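Local coordinates for protein YohF (Salmonella typhimurium, PDB 6WON) that probably catalyses an oxidation-reduction reaction, likely as an acetoin dehydrogenase of the short-chain dehydrogenase/reductase family, at residues 44-49 / 56-61; 112-117 / 156-161; 126-131 / 135-140. All blocks are in the same frame, centred on the assembly; numbering follows the deposited sequence.

Interaction 1: residues 44-49 / 56-61; sequences ETAKKA and AETIHL
T58 turns its methyl to A46 through a first torsion of 61°, which seats OG1 between backbone N and carbonyl carbon and swings CG2 anti to that carbon, beside the N. CG2 then ends 3.9 Å from A46 CB, while T58 OG1 stays 5.7 Å from the same atom, so the threonine offers the helix its apolar branch. Two residues earlier, on the same side of the strand, A56 has no torsion to set. Its CB drops between two alanines spaced nearly one helical turn apart, 3.8 Å from A46 CB and 3.8 Å from A49 CB. The A56 methyl also lies 3.7 Å from A46 O. With such short side chains the helix and strand axes come within 7.8 Å, running almost antiparallel at 170°.

Helix 39-50 is the crossover of the beta-alpha-beta unit joining strands 30-35 and 56-60. T58 also packs on I33 of the first strand, A49 touches A25 of helix 15-27, and E57, pointing away, pairs with R79 of helix 71-80.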
# COMPACT_ATOMS: atom_id res chain seq x y z
N GLU B 44 -37.74 12.01 5.60
CA GLU B 44 -37.41 12.18 7.01
C GLU B 44 -36.04 12.82 7.20
O GLU B 44 -35.84 13.60 8.14
CB GLU B 44 -37.49 10.83 7.73
CG GLU B 44 -37.39 10.92 9.24
CD GLU B 44 -38.47 11.79 9.90
OE1 GLU B 44 -38.39 11.97 11.13
OE2 GLU B 44 -39.42 12.26 9.21
N THR B 45 -35.09 12.51 6.32
CA THR B 45 -33.79 13.16 6.40
C THR B 45 -33.90 14.65 6.09
O THR B 45 -33.28 15.48 6.77
CB THR B 45 -32.82 12.47 5.45
OG1 THR B 45 -32.77 11.07 5.76
CG2 THR B 45 -31.42 13.08 5.56
N ALA B 46 -34.72 15.01 5.09
CA ALA B 46 -34.91 16.42 4.77
C ALA B 46 -35.60 17.16 5.92
O ALA B 46 -35.22 18.29 6.24
CB ALA B 46 -35.71 16.55 3.48
N LYS B 47 -36.61 16.53 6.53
CA LYS B 47 -37.26 17.10 7.70
C LYS B 47 -36.23 17.46 8.77
O LYS B 47 -36.15 18.61 9.22
CB LYS B 47 -38.29 16.11 8.26
CG LYS B 47 -38.98 16.57 9.55
CD LYS B 47 -40.08 15.61 9.99
CE LYS B 47 -41.20 16.36 10.69
NZ LYS B 47 -42.36 15.48 10.99
N LYS B 48 -35.41 16.48 9.18
CA LYS B 48 -34.43 16.74 10.23
C LYS B 48 -33.37 17.73 9.78
O LYS B 48 -32.94 18.58 10.56
CB LYS B 48 -33.80 15.43 10.68
CG LYS B 48 -34.81 14.38 11.12
CD LYS B 48 -34.12 13.26 11.92
CE LYS B 48 -34.62 11.87 11.52
NZ LYS B 48 -36.03 11.64 11.97
N ALA B 49 -32.94 17.65 8.51
CA ALA B 49 -31.93 18.58 8.01
C ALA B 49 -32.40 20.02 8.14
O ALA B 49 -31.63 20.91 8.53
CB ALA B 49 -31.59 18.25 6.56
N ALA B 56 -33.16 21.75 2.45
CA ALA B 56 -32.97 20.35 2.10
C ALA B 56 -33.92 20.00 0.97
O ALA B 56 -35.12 20.33 1.04
CB ALA B 56 -33.20 19.42 3.30
N GLU B 57 -33.39 19.37 -0.07
CA GLU B 57 -34.15 18.96 -1.24
C GLU B 57 -33.87 17.49 -1.52
O GLU B 57 -32.74 17.03 -1.36
CB GLU B 57 -33.79 19.80 -2.48
CG GLU B 57 -34.14 21.27 -2.38
CD GLU B 57 -35.64 21.55 -2.49
OE1 GLU B 57 -36.41 20.66 -2.90
OE2 GLU B 57 -36.05 22.68 -2.16
N THR B 58 -34.90 16.76 -1.96
CA THR B 58 -34.78 15.34 -2.26
C THR B 58 -35.03 15.07 -3.74
O THR B 58 -35.73 15.82 -4.42
CB THR B 58 -35.77 14.50 -1.43
OG1 THR B 58 -37.10 14.90 -1.75
CG2 THR B 58 -35.53 14.68 0.06
N ILE B 59 -34.44 13.98 -4.23
CA ILE B 59 -34.68 13.55 -5.60
C ILE B 59 -34.46 12.05 -5.69
O ILE B 59 -33.59 11.49 -5.01
CB ILE B 59 -33.81 14.32 -6.62
CG1 ILE B 59 -34.53 14.41 -7.96
CG2 ILE B 59 -32.45 13.68 -6.82
CD1 ILE B 59 -33.94 15.41 -8.91
N HIS B 60 -35.31 11.40 -6.48
CA HIS B 60 -35.13 10.01 -6.83
C HIS B 60 -33.89 9.86 -7.70
O HIS B 60 -33.70 10.63 -8.65
CB HIS B 60 -36.38 9.50 -7.56
CG HIS B 60 -36.25 8.12 -8.13
ND1 HIS B 60 -35.89 7.03 -7.37
CD2 HIS B 60 -36.46 7.65 -9.38
CE1 HIS B 60 -35.87 5.96 -8.13
NE2 HIS B 60 -36.22 6.30 -9.35
N LEU B 61 -33.05 8.88 -7.39
CA LEU B 61 -31.90 8.55 -8.21
C LEU B 61 -31.91 7.05 -8.47
O LEU B 61 -31.87 6.26 -7.53
CB LEU B 61 -30.59 8.98 -7.53
CG LEU B 61 -29.25 8.63 -8.18
CD1 LEU B 61 -29.10 9.34 -9.51
CD2 LEU B 61 -28.08 8.99 -7.23

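Interaction 2: residues 112-117 / 156-161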
# COMPACT_ATOMS: atom_id res chain seq x y z
N VAL B 112 -23.56 0.13 -10.48
CA VAL B 112 -23.97 0.84 -9.27
C VAL B 112 -22.78 1.29 -8.43
O VAL B 112 -22.87 2.30 -7.72
CB VAL B 112 -24.93 -0.03 -8.44
CG1 VAL B 112 -26.23 -0.28 -9.19
CG2 VAL B 112 -24.28 -1.35 -8.08
N ASP B 113 -21.65 0.58 -8.49
CA ASP B 113 -20.58 0.84 -7.53
C ASP B 113 -19.43 1.68 -8.07
O ASP B 113 -18.61 2.14 -7.27
CB ASP B 113 -20.03 -0.48 -6.99
CG ASP B 113 -21.03 -1.18 -6.08
OD1 ASP B 113 -22.01 -0.54 -5.67
OD2 ASP B 113 -20.84 -2.37 -5.79
N VAL B 114 -19.34 1.90 -9.39
CA VAL B 114 -18.31 2.84 -9.85
C VAL B 114 -18.76 3.65 -11.06
O VAL B 114 -18.38 4.82 -11.18
CB VAL B 114 -16.97 2.12 -10.11
CG1 VAL B 114 -17.03 1.22 -11.35
CG2 VAL B 114 -15.82 3.15 -10.21
N ASP B 115 -19.58 3.07 -11.96
CA ASP B 115 -20.04 3.83 -13.13
C ASP B 115 -20.91 5.00 -12.69
O ASP B 115 -20.78 6.11 -13.22
CB ASP B 115 -20.84 2.95 -14.11
CG ASP B 115 -19.98 1.86 -14.81
OD1 ASP B 115 -18.74 1.89 -14.72
OD2 ASP B 115 -20.58 0.95 -15.44
N GLY B 116 -21.81 4.77 -11.73
CA GLY B 116 -22.66 5.85 -11.26
C GLY B 116 -21.86 6.96 -10.60
O GLY B 116 -22.04 8.14 -10.90
N ALA B 117 -20.95 6.59 -9.69
CA ALA B 117 -20.10 7.57 -9.03
C ALA B 117 -19.29 8.37 -10.04
O ALA B 117 -19.09 9.58 -9.86
CB ALA B 117 -19.16 6.88 -8.04
N THR B 156 -15.28 -6.10 -4.94
CA THR B 156 -13.90 -5.71 -4.66
C THR B 156 -13.29 -4.97 -5.83
O THR B 156 -12.65 -3.93 -5.66
CB THR B 156 -13.07 -6.95 -4.34
OG1 THR B 156 -13.61 -7.61 -3.19
CG2 THR B 156 -11.60 -6.58 -4.13
N ALA B 157 -13.47 -5.49 -7.04
CA ALA B 157 -12.88 -4.86 -8.21
C ALA B 157 -13.46 -3.47 -8.43
O ALA B 157 -12.74 -2.53 -8.78
CB ALA B 157 -13.08 -5.72 -9.45
N ALA B 158 -14.77 -3.32 -8.22
CA ALA B 158 -15.39 -2.01 -8.41
C ALA B 158 -14.95 -1.01 -7.34
O ALA B 158 -14.77 0.18 -7.63
CB ALA B 158 -16.91 -2.16 -8.42
N LYS B 159 -14.77 -1.47 -6.09
CA LYS B 159 -14.25 -0.57 -5.06
C LYS B 159 -12.82 -0.15 -5.37
O LYS B 159 -12.47 1.02 -5.21
CB LYS B 159 -14.33 -1.22 -3.68
CG LYS B 159 -15.76 -1.33 -3.12
CD LYS B 159 -16.34 0.03 -2.78
CE LYS B 159 -17.83 -0.10 -2.40
NZ LYS B 159 -18.37 1.23 -1.96
N HIS B 160 -12.00 -1.10 -5.82
CA HIS B 160 -10.65 -0.78 -6.30
C HIS B 160 -10.71 0.24 -7.43
O HIS B 160 -9.93 1.20 -7.45
CB HIS B 160 -9.93 -2.04 -6.79
CG HIS B 160 -9.26 -2.82 -5.70
ND1 HIS B 160 -9.96 -3.46 -4.70
CD2 HIS B 160 -7.94 -3.07 -5.46
CE1 HIS B 160 -9.10 -4.07 -3.89
NE2 HIS B 160 -7.88 -3.84 -4.33
N ALA B 161 -11.60 0.01 -8.40
CA ALA B 161 -11.81 0.98 -9.48
C ALA B 161 -12.11 2.36 -8.94
O ALA B 161 -11.55 3.36 -9.39
CB ALA B 161 -12.96 0.51 -10.39
O HOH W 1 -19.12 2.17 -4.48
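This is a close, buried helix-helix contact between helices 103-131 and 153-173, where V114 and D113 press on A158 and A161. The axes come within 8.5 Å and run at 28° to each other, in the same sense. The two alanines of helix 153-173 keep its side of the contact small. D113 CB meets A158 CB at 3.8 Å, and V114 CB rests 3.8 Å from A158 O. V114 has CG1 wedged between its backbone N and carbonyl carbon (chi1 71°), which leaves CG2 anti to that N, 3.9 Å from A161 CB.

Helix 103-131 widens to a pi-type turn at 112-115, and a water sits at this irregularity. It donates to D113 O at 2.8 Å and accepts from K159 NZ, also at 2.8 Å. The lysine's CB points away from helix 103-131, and the chain then bends back to put NZ on the water; NZ has a further partner in T141 O. At the far face of helix 153-173, H160 ND1 bonds T156 O from well above the carbonyl plane, sharing that oxygen with H160 N. H160 NE2 continues to K167 of the second subunit, and A161 packs on A161 of that subunit.

Y155 and K159 match the YxxxK motif of short-chain dehydrogenases, with S142 close to the lysine. The water-bridged main-chain carbonyl is consistent with the active-site lysine-water link known from relatives.

Interaction 3: residues 126-131 / 135-140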
# COMPACT_ATOMS: atom_id res chain seq x y z
N ARG B 126 -18.33 19.64 -13.05
CA ARG B 126 -18.62 20.68 -14.03
C ARG B 126 -19.21 21.92 -13.37
O ARG B 126 -18.86 23.05 -13.74
CB ARG B 126 -19.58 20.15 -15.10
CG ARG B 126 -18.92 19.34 -16.20
CD ARG B 126 -19.94 18.45 -16.93
NE ARG B 126 -19.30 17.37 -17.69
CZ ARG B 126 -19.90 16.24 -18.05
NH1 ARG B 126 -21.17 16.00 -17.72
NH2 ARG B 126 -19.22 15.32 -18.74
N HIS B 127 -20.10 21.74 -12.40
CA HIS B 127 -20.68 22.90 -11.73
C HIS B 127 -19.65 23.59 -10.85
O HIS B 127 -19.61 24.83 -10.78
CB HIS B 127 -21.90 22.50 -10.91
CG HIS B 127 -23.13 22.28 -11.74
ND1 HIS B 127 -24.07 23.28 -11.95
CD2 HIS B 127 -23.57 21.20 -12.42
CE1 HIS B 127 -25.03 22.82 -12.73
NE2 HIS B 127 -24.76 21.55 -13.02
N MET B 128 -18.81 22.81 -10.17
CA MET B 128 -17.79 23.39 -9.30
C MET B 128 -16.81 24.24 -10.09
O MET B 128 -16.38 25.30 -9.64
CB MET B 128 -17.05 22.29 -8.55
CG MET B 128 -17.89 21.58 -7.49
SD MET B 128 -17.03 20.12 -6.92
CE MET B 128 -18.20 19.48 -5.71
N ILE B 129 -16.43 23.76 -11.28
CA ILE B 129 -15.51 24.52 -12.12
C ILE B 129 -16.16 25.82 -12.56
O ILE B 129 -15.58 26.90 -12.42
CB ILE B 129 -15.07 23.67 -13.33
CG1 ILE B 129 -14.18 22.52 -12.86
CG2 ILE B 129 -14.40 24.56 -14.36
CD1 ILE B 129 -14.04 21.41 -13.88
N LYS B 130 -17.39 25.72 -13.09
CA LYS B 130 -18.12 26.91 -13.52
C LYS B 130 -18.31 27.90 -12.38
O LYS B 130 -18.16 29.11 -12.57
CB LYS B 130 -19.47 26.50 -14.11
CG LYS B 130 -20.11 27.58 -14.95
CD LYS B 130 -21.57 27.31 -15.27
CE LYS B 130 -22.26 28.60 -15.72
NZ LYS B 130 -23.57 28.80 -15.03
N GLN B 131 -18.66 27.40 -11.18
CA GLN B 131 -18.84 28.30 -10.03
C GLN B 131 -17.54 29.02 -9.68
O GLN B 131 -17.58 30.14 -9.16
CB GLN B 131 -19.33 27.51 -8.82
CG GLN B 131 -20.80 27.10 -8.88
CD GLN B 131 -21.05 25.80 -8.14
OE1 GLN B 131 -22.04 25.12 -8.39
NE2 GLN B 131 -20.14 25.44 -7.22
N GLY B 135 -14.31 23.14 -4.47
CA GLY B 135 -15.28 22.17 -4.00
C GLY B 135 -14.59 20.96 -3.42
O GLY B 135 -13.36 20.87 -3.39
N ARG B 136 -15.41 20.03 -2.94
CA ARG B 136 -14.94 18.81 -2.30
C ARG B 136 -15.76 17.65 -2.82
O ARG B 136 -16.99 17.75 -2.90
CB ARG B 136 -15.06 18.89 -0.77
CG ARG B 136 -14.48 20.16 -0.15
CD ARG B 136 -12.94 20.18 -0.23
NE ARG B 136 -12.39 21.40 0.34
CZ ARG B 136 -12.24 21.61 1.64
NH1 ARG B 136 -12.61 20.67 2.52
NH2 ARG B 136 -11.73 22.76 2.08
N ILE B 137 -15.10 16.55 -3.15
CA ILE B 137 -15.78 15.33 -3.58
C ILE B 137 -15.25 14.18 -2.74
O ILE B 137 -14.04 13.92 -2.72
CB ILE B 137 -15.58 15.04 -5.07
CG1 ILE B 137 -16.23 16.15 -5.91
CG2 ILE B 137 -16.18 13.66 -5.42
CD1 ILE B 137 -15.91 16.06 -7.41
N ILE B 138 -16.14 13.50 -2.03
CA ILE B 138 -15.78 12.36 -1.20
C ILE B 138 -16.44 11.13 -1.80
O ILE B 138 -17.66 11.08 -1.97
CB ILE B 138 -16.21 12.56 0.26
CG1 ILE B 138 -15.43 13.72 0.88
CG2 ILE B 138 -15.93 11.28 1.05
CD1 ILE B 138 -16.19 15.02 1.00
N ASN B 139 -15.63 10.12 -2.12
CA ASN B 139 -16.14 8.86 -2.63
C ASN B 139 -16.13 7.86 -1.48
O ASN B 139 -15.06 7.56 -0.93
CB ASN B 139 -15.30 8.35 -3.80
CG ASN B 139 -15.37 9.24 -5.02
OD1 ASN B 139 -16.46 9.71 -5.39
ND2 ASN B 139 -14.22 9.49 -5.67
N ILE B 140 -17.30 7.37 -1.09
CA ILE B 140 -17.37 6.33 -0.07
C ILE B 140 -16.99 5.02 -0.75
O ILE B 140 -17.73 4.53 -1.61
CB ILE B 140 -18.75 6.24 0.58
CG1 ILE B 140 -19.22 7.61 1.08
CG2 ILE B 140 -18.71 5.24 1.74
CD1 ILE B 140 -18.38 8.15 2.21
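M128 leaves the last turns of helix 103-131 pointing at the start of strand 135-140, and its side chain makes the contacts to G135, R136 and I137. CB itself is still 4.9 Å from G135 CA. The first torsion, -70°, lays CG beside the backbone N and anti to the carbonyl carbon, bringing CG to 4.4 Å from that same G135 CA. Beyond CG the chain is extended, and SD passes over the glycine 4.0 Å from G135 CA, where no side chain stands between sulfur and backbone. The terminal methyl goes furthest along the strand: CE lies 3.5 Å from R136 O and 3.9 Å from I137 CG1.

I137 supplies the other half of that last touch. Its CB points neither at the helix nor away from it, but chi1 of -64° puts CG1 beside its own backbone N, where it meets the methionine methyl. The two side chains cross at a slant, the sulfur and methyl of one against CG1 of the other. R136 contributes main chain here; its side chain points away, and NH1 bonds S228 O. Helix and strand run nearly antiparallel, at 166°, with their axes 9.4 Å apart at closest, a distance that M128 spans.

Strand 135-140 lies inside the parallel sheet, between strands 85-88 and 178-185, and R136 bonds L86 through the backbone while I137 bonds L179. M128 also touches I178 of strand 178-185, and I137 packs on M169 of helix 153-173. On other sides of segment 126-131, H127 NE2 bonds E74 of helix 71-80, whereas R126 and I129 reach I99 of the second subunit.

How the interactions relate
From the N terminus, interaction 1 comes first: it closes a short connection of five residues between helix 39-50 and strand 56-60, at one outer strand of the sheet. Interaction 2 opens later on helix 103-131 and closes on helix 153-173. Interaction 3 is nested inside that loop, joining the C-terminal end of the same long helix to strand 135-140, which leads on to helix 153-173. Interactions 2 and 3 touch where K159 NZ approaches I140 O, and both border the second subunit. Interaction 1 touches neither, and its centre is about 20 Å from that of interaction 3, though both reach the same Rossmann-type sheet.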